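PDB 4R2F: extracellular solute-binding protein family 1 from Arthrobacter chlorophenolicus, which probably binds sugars outside the membrane for uptake by an ABC-type transporter, and binds the disaccharide laminaribiose. Local coordinates for residues I40-M45 against V330-K335; S86-K91 against Q110-Y115; A116-E121 against A324-V329; E236-L241 against T412-A417; G397-Q402 against T419-G424. One frame throughout, in Å; residues are numbered along the deposited sequence.

Interaction 1. Residues I40-M45 against V330-K335; sequences IKFWDM and VYYLGK
F42 turns the edge of its ring into the face of Y332, a T-shaped (edge-to-face) pair with the planes at 60° and the ring centroids 4.8 Å apart. The touching edge is CE2 and CZ of F42; CE2 comes to 3.7 Å from CZ of Y332. Both side chains swing CG anti to the backbone N (chi1 178° for F42, -163° for Y332), which sends the rings at each other from strand 40-44 and helix 322-335. The ring of F328, one turn earlier on that helix, meets both. The phenol end runs past F42 toward D44, where a water links OH of Y332 (2.8 Å) to OD1 of D44 (2.9 Å). With an alanine in place of Y332, the F42 edge would probably lose its aromatic face, and the water its phenol partner. With Y72 and Y52 bonded to OD2 and T98 to OD1, the buried D44 carboxylate is met by hydroxyl groups and water, which probably spread its charge in this buried, largely aromatic surrounding.

Interaction 2. Residues S86-K91 against Q110-Y115; sequences SAIASK and QGQIAY
In this bacterial solute-binding protein fold, the C-terminal end of helix 80-89 packs on the turn that joins helix 103-109 to the short strand 113-114, and I88 and Q112 meet there. Both helices finish in a Schellman motif, with K91 and G111 as the positive-phi residues. I88 offers its CG2 methyl, which lies 3.5 Å from CG of Q112 and 3.6 Å from CD. The methyl therefore sits against the bend of the glutamine, whose chain folds at chi2 (-88°) and brings its amide carbon as well as its methylene up to I88. The two side chains run alongside in opposed senses, and the other branch of I88, ending in CD1, heads off from the turn. F107 and Y316 also touch I88, so the isoleucine is buried, whereas Q112 sits near the surface. Replacing Q112 with a glycine would probably uncover the CG2 methyl of I88 on this side and open a gap between the helix end and the turn. Q110 adds a looser touch at the margin, its amide carrying a hydrogen bond from NE2 to Q106. Back in the last helical turn, O of S86 accepts two bonds from S90, from N at 3.1 Å and from OG at 3.0 Å, which arrive from opposite faces of the carbonyl plane.

Interaction 3. Residues A116-E121 against A324-V329; sequences ADKVIE and ASEEFV
V119 spreads its two methyls between two partners: CG1 stands anti to the backbone N (chi1 167°) and meets V329, while CG2, anti to the carbonyl carbon, meets E326. The CG1 methyls of V119 and V329 are 3.9 Å apart, the two valines set roughly perpendicular to each other. CG2 of V119 rests against the aliphatic part of E326, 3.8 Å from CG. From that methylene the glutamate runs on extended, so its carboxylate passes V119 and arrives beside K118, with OE2 3.6 Å from CB of the lysine. Helices 117-126 and 322-335 pair here against the sheet of this solute-binding protein, the segments 117-121 and 324-329 crossing at -45° with their axes 9.4 Å apart at closest approach. M315 of strand 306-316 touches V119, E326 and V329 alike, closing the apolar side of the pair, and V149 also packs on V119. The lysine chain bends at chi2, chi3 and chi4, and NZ of K118 stays 4.8 Å from OE1 of E326, too far for a salt bridge, though the opposite charges probably attract weakly. The carboxylate is instead held through OE2, which takes a hydrogen bond from NE2 of Q322 and another from a water at 2.8 Å. That same water accepts a weak bond from the backbone N of K118, 3.0 Å away, and so ties the first turn of helix 117-126 to the glutamate.

Interaction 4. Residues E236-L241 against T412-A417; sequences EAVEFL and TDAKSA
OD1 of D413 takes a bond from OG of S416 at 2.5 Å, on the syn side and 28° out of the carboxylate plane, with OG1 of T412 adding a weak one. The other oxygen, OD2, is met by the backbone N of S416 at 3.2 Å from above the plane. This is an N-cap: D413 stands right before helix 414-428, and its carboxylate holds the serine's N-H and hydroxyl together in the first turn. The cap marks the start of the helix, and the residue just after it, A414, is the one that packs on helix 232-246. Its methyl enters between two neighbours on that helix, V238 and E239. V238 places CG1 anti to the backbone N (chi1 175°), and this branch also touches CA of A414, at 3.7 Å. F403 of helix 398-408 packs on both V238 and A417, so three helices meet at this point. E239 contributes only its aliphatic part, for its chain extends beyond CG and carries the carboxylate on toward K415, where OE2 of E239 and NZ of K415 remain 5.2 Å apart, so any attraction between them is probably weak. The A414 methyl itself lies 3.6 Å from CG1 of V238 and 3.7 Å from CG of E239.

Interaction 5. Residues G397-Q402 against T419-G424; sequences GQALNQ and TAFDTG
A399, in the first turn of helix 398-408, points its CB at helix 414-428 and meets two residues there, F421 and G424. The methyl is 4.0 Å from CD1 of F421 and the same distance from the carbonyl C of G424. A CB on G424 would probably crowd the A399 methyl, and the glycine fits where the CA atoms of A399 and G424 are 5.3 Å apart. The carbonyl O of A399 also lies near the F421 ring, 3.6 Å from CD1. Next along, L400 carries on the contact past the same ring: its CA is 3.7 Å from CE1, and its CD1 methyl is 3.9 Å from CZ. L400 and F421 run alongside each other in the same sense, both with CG anti to the backbone N (chi1 -178° and -174°), which takes leucine and ring together to the buried side of this antiparallel helix pair, the segment axes running at 167°. F403 stacks on the F421 ring and F380 touches L400, whose side chain is about 6 Å from a bound glucose unit. With no hydrogen bond between the two segments, the pair probably depends on close fit and on burial of apolar surface.

Interactions 1, 2 and 3 lie together, well apart from 4 and 5; the centres of interactions 3 and 4 are about 45 Å apart, on opposite sides of the chain's centre. Interactions 1 and 3 share helix 322-335 and touch through F42 and F328, both buried, while interaction 2 is only partly buried and meets interaction 1 where W43 packs on A87. Interactions 4 and 5 share helix 414-428, and 5 is the less buried. The chemistry follows place: 1 pairs aromatic rings and uses a water; 3 mixes valines with a water-bridged glutamate; 2 sets an isoleucine methyl against a glutamine, 4 an alanine against a valine and a glutamate's aliphatic part, 5 a leucine and alanine against a phenyl ring.

Interaction 1. Residues I40-M45 against V330-K335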
# COMPACT_ATOMS: atom_id res chain seq x y z
N ILE A 40 1.67 -26.99 -4.17
CA ILE A 40 1.38 -25.64 -4.67
C ILE A 40 2.24 -24.68 -3.88
O ILE A 40 2.09 -24.56 -2.68
CB ILE A 40 -0.13 -25.27 -4.56
CG1 ILE A 40 -0.94 -26.03 -5.62
CG2 ILE A 40 -0.37 -23.77 -4.68
CD1 ILE A 40 -0.42 -25.88 -7.04
N LYS A 41 3.16 -24.00 -4.56
CA LYS A 41 3.96 -22.96 -3.92
C LYS A 41 3.22 -21.64 -3.81
O LYS A 41 2.83 -21.06 -4.82
CB LYS A 41 5.26 -22.73 -4.69
CG LYS A 41 6.20 -23.92 -4.61
CD LYS A 41 7.36 -23.74 -5.57
CE LYS A 41 8.26 -24.96 -5.51
NZ LYS A 41 9.35 -24.80 -6.51
N PHE A 42 3.06 -21.17 -2.58
CA PHE A 42 2.46 -19.89 -2.28
C PHE A 42 3.53 -18.96 -1.73
O PHE A 42 4.16 -19.26 -0.72
CB PHE A 42 1.36 -20.07 -1.27
CG PHE A 42 0.68 -18.79 -0.84
CD1 PHE A 42 0.14 -17.93 -1.78
CD2 PHE A 42 0.52 -18.50 0.49
CE1 PHE A 42 -0.50 -16.78 -1.38
CE2 PHE A 42 -0.13 -17.36 0.91
CZ PHE A 42 -0.63 -16.49 -0.02
N TRP A 43 3.74 -17.84 -2.42
CA TRP A 43 4.63 -16.80 -1.93
C TRP A 43 3.81 -15.64 -1.39
O TRP A 43 2.87 -15.18 -2.04
CB TRP A 43 5.51 -16.29 -3.07
CG TRP A 43 6.60 -17.24 -3.53
CD1 TRP A 43 6.77 -18.55 -3.18
CD2 TRP A 43 7.66 -16.93 -4.44
NE1 TRP A 43 7.87 -19.08 -3.83
CE2 TRP A 43 8.44 -18.11 -4.60
CE3 TRP A 43 8.03 -15.77 -5.13
CZ2 TRP A 43 9.56 -18.16 -5.43
CZ3 TRP A 43 9.16 -15.82 -5.95
CH2 TRP A 43 9.91 -17.01 -6.10
N ASP A 44 4.24 -15.13 -0.24
CA ASP A 44 3.53 -14.11 0.51
C ASP A 44 4.52 -13.04 1.00
O ASP A 44 5.71 -13.32 1.14
CB ASP A 44 2.85 -14.76 1.73
CG ASP A 44 1.71 -13.90 2.33
OD1 ASP A 44 1.13 -13.06 1.60
OD2 ASP A 44 1.36 -14.12 3.51
N MET A 45 4.04 -11.83 1.26
CA MET A 45 4.91 -10.73 1.64
C MET A 45 4.85 -10.58 3.18
O MET A 45 3.95 -11.13 3.83
CB MET A 45 4.45 -9.43 0.97
CG MET A 45 4.30 -9.47 -0.56
SD MET A 45 5.66 -10.20 -1.49
CE MET A 45 6.88 -8.94 -1.23
N VAL A 330 -9.36 -20.56 -3.48
CA VAL A 330 -10.72 -20.53 -2.91
C VAL A 330 -10.66 -20.84 -1.41
O VAL A 330 -11.32 -20.18 -0.56
CB VAL A 330 -11.63 -21.50 -3.67
CG1 VAL A 330 -12.99 -21.64 -3.02
CG2 VAL A 330 -11.78 -21.04 -5.11
N TYR A 331 -9.87 -21.85 -1.07
CA TYR A 331 -9.63 -22.20 0.33
C TYR A 331 -9.08 -21.00 1.10
O TYR A 331 -9.56 -20.65 2.19
CB TYR A 331 -8.68 -23.41 0.40
CG TYR A 331 -8.03 -23.60 1.76
CD1 TYR A 331 -8.67 -24.31 2.78
CD2 TYR A 331 -6.79 -23.04 2.02
CE1 TYR A 331 -8.07 -24.47 4.03
CE2 TYR A 331 -6.18 -23.19 3.25
CZ TYR A 331 -6.82 -23.90 4.25
OH TYR A 331 -6.15 -24.01 5.45
N TYR A 332 -8.07 -20.34 0.53
CA TYR A 332 -7.37 -19.27 1.26
C TYR A 332 -8.32 -18.09 1.46
O TYR A 332 -8.43 -17.57 2.56
CB TYR A 332 -6.11 -18.86 0.54
CG TYR A 332 -5.09 -18.05 1.34
CD1 TYR A 332 -4.28 -18.67 2.29
CD2 TYR A 332 -4.90 -16.69 1.10
CE1 TYR A 332 -3.34 -17.94 3.02
CE2 TYR A 332 -3.96 -15.94 1.80
CZ TYR A 332 -3.17 -16.57 2.77
OH TYR A 332 -2.21 -15.88 3.47
N LEU A 333 -9.02 -17.68 0.41
CA LEU A 333 -10.00 -16.58 0.57
C LEU A 333 -11.04 -16.86 1.65
O LEU A 333 -11.43 -15.94 2.39
CB LEU A 333 -10.72 -16.31 -0.75
CG LEU A 333 -9.85 -15.67 -1.81
CD1 LEU A 333 -10.57 -15.75 -3.14
CD2 LEU A 333 -9.55 -14.23 -1.42
N GLY A 334 -11.45 -18.11 1.78
CA GLY A 334 -12.42 -18.54 2.78
C GLY A 334 -11.94 -18.44 4.22
O GLY A 334 -12.76 -18.39 5.12
N LYS A 335 -10.63 -18.40 4.46
CA LYS A 335 -10.05 -18.33 5.80
C LYS A 335 -9.53 -16.93 6.20
O LYS A 335 -9.14 -16.68 7.37
CB LYS A 335 -8.94 -19.39 5.93
CG LYS A 335 -9.43 -20.84 5.79
CD LYS A 335 -9.51 -21.60 7.10
CE LYS A 335 -8.14 -22.14 7.52
NZ LYS A 335 -7.96 -22.34 8.99
O HOH W 1 -1.74 -13.43 2.12

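Interaction 2. Residues S86-K91 against Q110-Y115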
# COMPACT_ATOMS: atom_id res chain seq x y z
N SER A 86 12.61 -11.91 -11.88
CA SER A 86 13.68 -12.88 -12.09
C SER A 86 13.22 -14.33 -11.90
O SER A 86 13.54 -15.18 -12.72
CB SER A 86 14.90 -12.58 -11.20
OG SER A 86 16.00 -13.39 -11.59
N ALA A 87 12.47 -14.62 -10.84
CA ALA A 87 11.93 -15.98 -10.65
C ALA A 87 11.03 -16.44 -11.82
O ALA A 87 11.15 -17.55 -12.31
CB ALA A 87 11.15 -16.08 -9.35
N ILE A 88 10.11 -15.59 -12.25
CA ILE A 88 9.21 -15.96 -13.34
C ILE A 88 10.02 -16.22 -14.62
O ILE A 88 9.75 -17.18 -15.34
CB ILE A 88 8.13 -14.86 -13.57
CG1 ILE A 88 6.91 -15.05 -12.65
CG2 ILE A 88 7.60 -14.88 -15.00
CD1 ILE A 88 7.22 -15.27 -11.19
N ALA A 89 11.01 -15.37 -14.91
CA ALA A 89 11.77 -15.50 -16.17
C ALA A 89 12.66 -16.74 -16.18
O ALA A 89 12.93 -17.31 -17.25
CB ALA A 89 12.58 -14.25 -16.44
N SER A 90 13.07 -17.20 -15.00
CA SER A 90 13.93 -18.37 -14.87
C SER A 90 13.12 -19.61 -14.48
O SER A 90 13.70 -20.64 -14.16
CB SER A 90 15.01 -18.08 -13.84
OG SER A 90 14.44 -17.99 -12.55
N LYS A 91 11.78 -19.50 -14.50
CA LYS A 91 10.89 -20.64 -14.20
C LYS A 91 11.12 -21.21 -12.78
O LYS A 91 11.02 -22.40 -12.57
CB LYS A 91 11.09 -21.74 -15.28
CG LYS A 91 9.83 -22.49 -15.72
CD LYS A 91 8.84 -21.59 -16.46
CE LYS A 91 9.39 -20.96 -17.74
NZ LYS A 91 9.22 -21.81 -18.96
N GLN A 110 2.97 -10.33 -19.89
CA GLN A 110 4.05 -11.24 -20.27
C GLN A 110 3.55 -12.64 -20.49
O GLN A 110 4.32 -13.50 -20.83
CB GLN A 110 5.12 -11.32 -19.17
CG GLN A 110 5.91 -10.04 -18.93
CD GLN A 110 6.82 -10.13 -17.72
OE1 GLN A 110 7.19 -11.21 -17.25
NE2 GLN A 110 7.20 -8.98 -17.21
N GLY A 111 2.28 -12.89 -20.25
CA GLY A 111 1.73 -14.20 -20.52
C GLY A 111 2.04 -15.25 -19.47
O GLY A 111 1.97 -16.43 -19.78
N GLN A 112 2.30 -14.84 -18.23
CA GLN A 112 2.72 -15.77 -17.17
C GLN A 112 1.70 -15.88 -16.04
O GLN A 112 1.88 -16.67 -15.10
CB GLN A 112 4.04 -15.30 -16.55
CG GLN A 112 5.14 -14.93 -17.53
CD GLN A 112 6.00 -16.10 -17.95
OE1 GLN A 112 5.71 -17.25 -17.64
NE2 GLN A 112 7.08 -15.80 -18.64
N ILE A 113 0.63 -15.10 -16.13
CA ILE A 113 -0.47 -15.17 -15.17
C ILE A 113 -1.44 -16.29 -15.56
O ILE A 113 -1.57 -16.61 -16.74
CB ILE A 113 -1.18 -13.80 -15.10
CG1 ILE A 113 -1.62 -13.49 -13.68
CG2 ILE A 113 -2.34 -13.72 -16.09
CD1 ILE A 113 -0.46 -13.11 -12.78
N ALA A 114 -2.10 -16.89 -14.58
CA ALA A 114 -3.28 -17.74 -14.85
C ALA A 114 -4.56 -16.99 -14.47
O ALA A 114 -4.71 -16.57 -13.33
CB ALA A 114 -3.18 -19.04 -14.07
N TYR A 115 -5.47 -16.82 -15.43
CA TYR A 115 -6.69 -16.05 -15.23
C TYR A 115 -7.52 -16.71 -14.15
O TYR A 115 -7.55 -17.93 -14.05
CB TYR A 115 -7.49 -15.90 -16.54
CG TYR A 115 -6.77 -15.06 -17.54
CD1 TYR A 115 -6.63 -13.70 -17.35
CD2 TYR A 115 -6.18 -15.62 -18.68
CE1 TYR A 115 -5.92 -12.91 -18.24
CE2 TYR A 115 -5.48 -14.83 -19.59
CZ TYR A 115 -5.34 -13.48 -19.36
OH TYR A 115 -4.62 -12.68 -20.24

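Interaction 3. Residues A116-E121 against A324-V329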
# COMPACT_ATOMS: atom_id res chain seq x y z
N ALA A 116 -8.17 -15.88 -13.34
CA ALA A 116 -8.91 -16.32 -12.16
C ALA A 116 -10.40 -16.55 -12.38
O ALA A 116 -11.15 -16.65 -11.40
CB ALA A 116 -8.70 -15.30 -11.04
N ASP A 117 -10.82 -16.71 -13.63
CA ASP A 117 -12.24 -16.84 -13.95
C ASP A 117 -12.88 -18.03 -13.24
O ASP A 117 -14.00 -17.91 -12.76
CB ASP A 117 -12.46 -16.97 -15.46
CG ASP A 117 -12.01 -15.74 -16.21
OD1 ASP A 117 -11.08 -15.06 -15.75
OD2 ASP A 117 -12.58 -15.44 -17.26
N LYS A 118 -12.19 -19.16 -13.19
CA LYS A 118 -12.74 -20.35 -12.54
C LYS A 118 -12.85 -20.17 -11.03
O LYS A 118 -13.76 -20.70 -10.41
CB LYS A 118 -11.90 -21.61 -12.88
CG LYS A 118 -12.06 -22.15 -14.30
CD LYS A 118 -13.25 -23.10 -14.49
CE LYS A 118 -13.16 -24.37 -13.64
NZ LYS A 118 -13.95 -24.30 -12.37
N VAL A 119 -11.90 -19.45 -10.43
CA VAL A 119 -11.99 -19.10 -9.00
C VAL A 119 -13.23 -18.26 -8.76
O VAL A 119 -14.00 -18.54 -7.85
CB VAL A 119 -10.73 -18.33 -8.52
CG1 VAL A 119 -10.95 -17.70 -7.14
CG2 VAL A 119 -9.53 -19.28 -8.51
N ILE A 120 -13.43 -17.25 -9.60
CA ILE A 120 -14.61 -16.41 -9.50
C ILE A 120 -15.90 -17.24 -9.56
O ILE A 120 -16.81 -17.02 -8.78
CB ILE A 120 -14.65 -15.35 -10.61
CG1 ILE A 120 -13.50 -14.33 -10.49
CG2 ILE A 120 -15.99 -14.61 -10.60
CD1 ILE A 120 -13.49 -13.53 -9.22
N GLU A 121 -15.98 -18.18 -10.50
CA GLU A 121 -17.13 -19.11 -10.60
C GLU A 121 -17.32 -19.90 -9.32
O GLU A 121 -18.44 -20.02 -8.85
CB GLU A 121 -16.94 -20.15 -11.72
CG GLU A 121 -17.01 -19.65 -13.15
CD GLU A 121 -16.53 -20.72 -14.15
OE1 GLU A 121 -16.83 -21.92 -13.94
OE2 GLU A 121 -15.84 -20.37 -15.14
N ALA A 324 -5.55 -27.25 -8.80
CA ALA A 324 -5.09 -27.13 -7.43
C ALA A 324 -4.81 -25.67 -7.06
O ALA A 324 -5.15 -25.24 -5.95
CB ALA A 324 -3.85 -27.99 -7.20
N SER A 325 -4.18 -24.91 -7.95
CA SER A 325 -4.00 -23.48 -7.71
C SER A 325 -5.37 -22.86 -7.35
O SER A 325 -5.50 -22.16 -6.37
CB SER A 325 -3.41 -22.79 -8.93
OG SER A 325 -2.08 -23.20 -9.17
N GLU A 326 -6.39 -23.21 -8.14
CA GLU A 326 -7.73 -22.65 -7.98
C GLU A 326 -8.35 -23.07 -6.68
O GLU A 326 -8.92 -22.25 -5.98
CB GLU A 326 -8.60 -23.06 -9.17
CG GLU A 326 -8.22 -22.27 -10.39
CD GLU A 326 -8.62 -22.90 -11.70
OE1 GLU A 326 -9.17 -24.03 -11.75
OE2 GLU A 326 -8.38 -22.21 -12.71
N GLU A 327 -8.22 -24.34 -6.33
CA GLU A 327 -8.70 -24.82 -5.04
C GLU A 327 -8.00 -24.12 -3.88
O GLU A 327 -8.65 -23.74 -2.91
CB GLU A 327 -8.52 -26.33 -4.90
CG GLU A 327 -9.50 -27.17 -5.72
CD GLU A 327 -10.97 -26.89 -5.42
OE1 GLU A 327 -11.38 -26.86 -4.24
OE2 GLU A 327 -11.74 -26.73 -6.39
N PHE A 328 -6.68 -23.94 -3.99
CA PHE A 328 -5.94 -23.28 -2.94
C PHE A 328 -6.49 -21.88 -2.76
O PHE A 328 -6.72 -21.47 -1.62
CB PHE A 328 -4.43 -23.16 -3.21
CG PHE A 328 -3.71 -22.37 -2.13
CD1 PHE A 328 -3.38 -22.95 -0.92
CD2 PHE A 328 -3.42 -21.02 -2.31
CE1 PHE A 328 -2.77 -22.22 0.08
CE2 PHE A 328 -2.81 -20.28 -1.32
CZ PHE A 328 -2.49 -20.88 -0.11
N VAL A 329 -6.66 -21.15 -3.86
CA VAL A 329 -7.08 -19.75 -3.76
C VAL A 329 -8.46 -19.65 -3.13
O VAL A 329 -8.69 -18.78 -2.32
CB VAL A 329 -7.02 -18.99 -5.11
CG1 VAL A 329 -7.69 -17.62 -5.00
CG2 VAL A 329 -5.58 -18.83 -5.60
O HOH W 2 -9.27 -19.58 -12.65

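Interaction 4. Residues E236-L241 against T412-A417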
# COMPACT_ATOMS: atom_id res chain seq x y z
N GLU A 236 3.87 21.89 -7.04
CA GLU A 236 3.54 22.42 -5.72
C GLU A 236 3.66 21.39 -4.59
O GLU A 236 4.06 21.74 -3.48
CB GLU A 236 2.10 22.89 -5.69
CG GLU A 236 1.90 24.37 -5.60
CD GLU A 236 0.47 24.66 -5.28
OE1 GLU A 236 0.23 25.33 -4.26
OE2 GLU A 236 -0.41 24.18 -6.02
N ALA A 237 3.21 20.17 -4.86
CA ALA A 237 3.24 19.10 -3.89
C ALA A 237 4.67 18.79 -3.50
O ALA A 237 4.99 18.68 -2.32
CB ALA A 237 2.53 17.86 -4.43
N VAL A 238 5.55 18.73 -4.50
CA VAL A 238 6.94 18.45 -4.27
C VAL A 238 7.64 19.62 -3.58
O VAL A 238 8.48 19.38 -2.71
CB VAL A 238 7.68 18.06 -5.56
CG1 VAL A 238 9.18 17.90 -5.31
CG2 VAL A 238 7.13 16.75 -6.09
N GLU A 239 7.29 20.85 -3.94
CA GLU A 239 7.80 22.03 -3.24
C GLU A 239 7.42 22.01 -1.76
O GLU A 239 8.19 22.44 -0.92
CB GLU A 239 7.28 23.34 -3.88
CG GLU A 239 7.95 23.67 -5.22
CD GLU A 239 7.38 24.92 -5.90
OE1 GLU A 239 6.25 25.37 -5.58
OE2 GLU A 239 8.07 25.45 -6.79
N PHE A 240 6.24 21.52 -1.44
CA PHE A 240 5.82 21.49 -0.05
C PHE A 240 6.63 20.45 0.74
O PHE A 240 7.09 20.73 1.85
CB PHE A 240 4.33 21.23 0.05
CG PHE A 240 3.85 21.18 1.45
CD1 PHE A 240 3.84 22.33 2.24
CD2 PHE A 240 3.41 19.98 2.00
CE1 PHE A 240 3.41 22.29 3.55
CE2 PHE A 240 2.95 19.94 3.31
CZ PHE A 240 2.96 21.09 4.09
N LEU A 241 6.83 19.28 0.16
CA LEU A 241 7.67 18.26 0.76
C LEU A 241 9.09 18.77 0.99
O LEU A 241 9.65 18.60 2.07
CB LEU A 241 7.66 17.00 -0.09
CG LEU A 241 6.32 16.25 -0.01
CD1 LEU A 241 6.09 15.31 -1.17
CD2 LEU A 241 6.20 15.52 1.31
N THR A 412 17.73 18.42 -4.89
CA THR A 412 17.52 19.29 -6.03
C THR A 412 16.18 19.98 -5.91
O THR A 412 15.47 19.81 -4.92
CB THR A 412 17.66 18.53 -7.36
OG1 THR A 412 17.75 19.49 -8.42
CG2 THR A 412 16.48 17.61 -7.60
N ASP A 413 15.86 20.81 -6.90
CA ASP A 413 14.61 21.56 -6.89
C ASP A 413 13.47 20.70 -7.46
O ASP A 413 13.70 19.66 -8.09
CB ASP A 413 14.75 22.87 -7.67
CG ASP A 413 14.96 22.62 -9.15
OD1 ASP A 413 16.10 22.28 -9.55
OD2 ASP A 413 13.98 22.75 -9.90
N ALA A 414 12.24 21.14 -7.21
CA ALA A 414 11.04 20.32 -7.48
C ALA A 414 10.93 19.95 -8.95
O ALA A 414 10.78 18.77 -9.31
CB ALA A 414 9.80 21.07 -7.00
N LYS A 415 11.03 20.97 -9.80
CA LYS A 415 10.98 20.76 -11.25
C LYS A 415 12.03 19.78 -11.74
O LYS A 415 11.71 18.88 -12.52
CB LYS A 415 11.08 22.10 -12.01
CG LYS A 415 9.74 22.81 -12.18
CD LYS A 415 9.82 24.33 -12.08
CE LYS A 415 8.54 24.97 -12.59
NZ LYS A 415 8.27 26.28 -11.96
N SER A 416 13.27 19.92 -11.26
CA SER A 416 14.33 18.99 -11.68
C SER A 416 14.05 17.55 -11.24
O SER A 416 14.28 16.60 -11.99
CB SER A 416 15.72 19.42 -11.15
OG SER A 416 16.05 20.76 -11.56
N ALA A 417 13.64 17.38 -9.99
CA ALA A 417 13.35 16.05 -9.47
C ALA A 417 12.24 15.37 -10.30
O ALA A 417 12.38 14.24 -10.73
CB ALA A 417 12.96 16.15 -8.01

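Interaction 5. Residues G397-Q402 against T419-G424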
# COMPACT_ATOMS: atom_id res chain seq x y z
N GLY A 397 9.52 0.04 -9.67
CA GLY A 397 10.74 0.38 -10.41
C GLY A 397 11.61 1.44 -9.75
O GLY A 397 11.24 2.11 -8.77
N GLN A 398 12.79 1.60 -10.33
CA GLN A 398 13.81 2.50 -9.80
C GLN A 398 13.44 3.95 -9.78
O GLN A 398 13.82 4.65 -8.86
CB GLN A 398 15.13 2.30 -10.57
CG GLN A 398 15.78 0.95 -10.34
CD GLN A 398 16.06 0.68 -8.86
OE1 GLN A 398 15.78 -0.40 -8.37
NE2 GLN A 398 16.58 1.69 -8.15
N ALA A 399 12.66 4.41 -10.77
CA ALA A 399 12.38 5.84 -10.88
C ALA A 399 11.67 6.45 -9.67
O ALA A 399 12.00 7.57 -9.25
CB ALA A 399 11.60 6.15 -12.15
N LEU A 400 10.65 5.76 -9.15
CA LEU A 400 9.92 6.27 -8.01
C LEU A 400 10.82 6.23 -6.77
O LEU A 400 10.83 7.18 -6.00
CB LEU A 400 8.63 5.45 -7.77
CG LEU A 400 7.72 5.88 -6.62
CD1 LEU A 400 7.48 7.38 -6.63
CD2 LEU A 400 6.40 5.12 -6.66
N ASN A 401 11.57 5.14 -6.60
CA ASN A 401 12.48 5.02 -5.44
C ASN A 401 13.42 6.19 -5.37
O ASN A 401 13.53 6.85 -4.33
CB ASN A 401 13.27 3.71 -5.48
CG ASN A 401 12.41 2.49 -5.16
OD1 ASN A 401 12.50 1.47 -5.81
ND2 ASN A 401 11.59 2.60 -4.14
N GLN A 402 14.06 6.47 -6.50
CA GLN A 402 15.12 7.51 -6.60
C GLN A 402 14.54 8.90 -6.47
O GLN A 402 15.10 9.77 -5.79
CB GLN A 402 15.93 7.28 -7.92
CG GLN A 402 16.63 5.92 -7.88
CD GLN A 402 17.44 5.52 -9.11
OE1 GLN A 402 18.24 4.57 -9.07
NE2 GLN A 402 17.23 6.22 -10.21
N THR A 419 11.33 16.15 -13.38
CA THR A 419 11.80 15.92 -14.74
C THR A 419 12.58 14.64 -14.79
O THR A 419 12.40 13.83 -15.70
CB THR A 419 12.64 17.11 -15.26
OG1 THR A 419 11.82 18.28 -15.20
CG2 THR A 419 13.09 16.90 -16.68
N ALA A 420 13.45 14.41 -13.79
CA ALA A 420 14.20 13.15 -13.73
C ALA A 420 13.23 11.96 -13.56
O ALA A 420 13.43 10.89 -14.12
CB ALA A 420 15.21 13.18 -12.58
N PHE A 421 12.18 12.18 -12.77
CA PHE A 421 11.14 11.16 -12.54
C PHE A 421 10.43 10.83 -13.87
O PHE A 421 10.38 9.67 -14.29
CB PHE A 421 10.18 11.68 -11.45
CG PHE A 421 9.13 10.69 -11.00
CD1 PHE A 421 9.38 9.32 -11.00
CD2 PHE A 421 7.91 11.14 -10.58
CE1 PHE A 421 8.43 8.43 -10.60
CE2 PHE A 421 6.94 10.25 -10.17
CZ PHE A 421 7.20 8.89 -10.19
N ASP A 422 9.94 11.87 -14.54
CA ASP A 422 9.29 11.77 -15.85
C ASP A 422 10.14 10.98 -16.83
O ASP A 422 9.69 10.01 -17.45
CB ASP A 422 9.08 13.18 -16.40
CG ASP A 422 8.15 13.22 -17.60
OD1 ASP A 422 7.05 12.64 -17.56
OD2 ASP A 422 8.53 13.87 -18.58
N THR A 423 11.39 11.38 -16.94
CA THR A 423 12.31 10.75 -17.84
C THR A 423 12.53 9.29 -17.49
O THR A 423 12.60 8.46 -18.39
CB THR A 423 13.64 11.54 -17.85
OG1 THR A 423 13.36 12.85 -18.37
CG2 THR A 423 14.69 10.86 -18.68
N GLY A 424 12.66 8.97 -16.21
CA GLY A 424 12.89 7.55 -15.83
C GLY A 424 11.68 6.66 -16.15
O GLY A 424 11.81 5.51 -16.60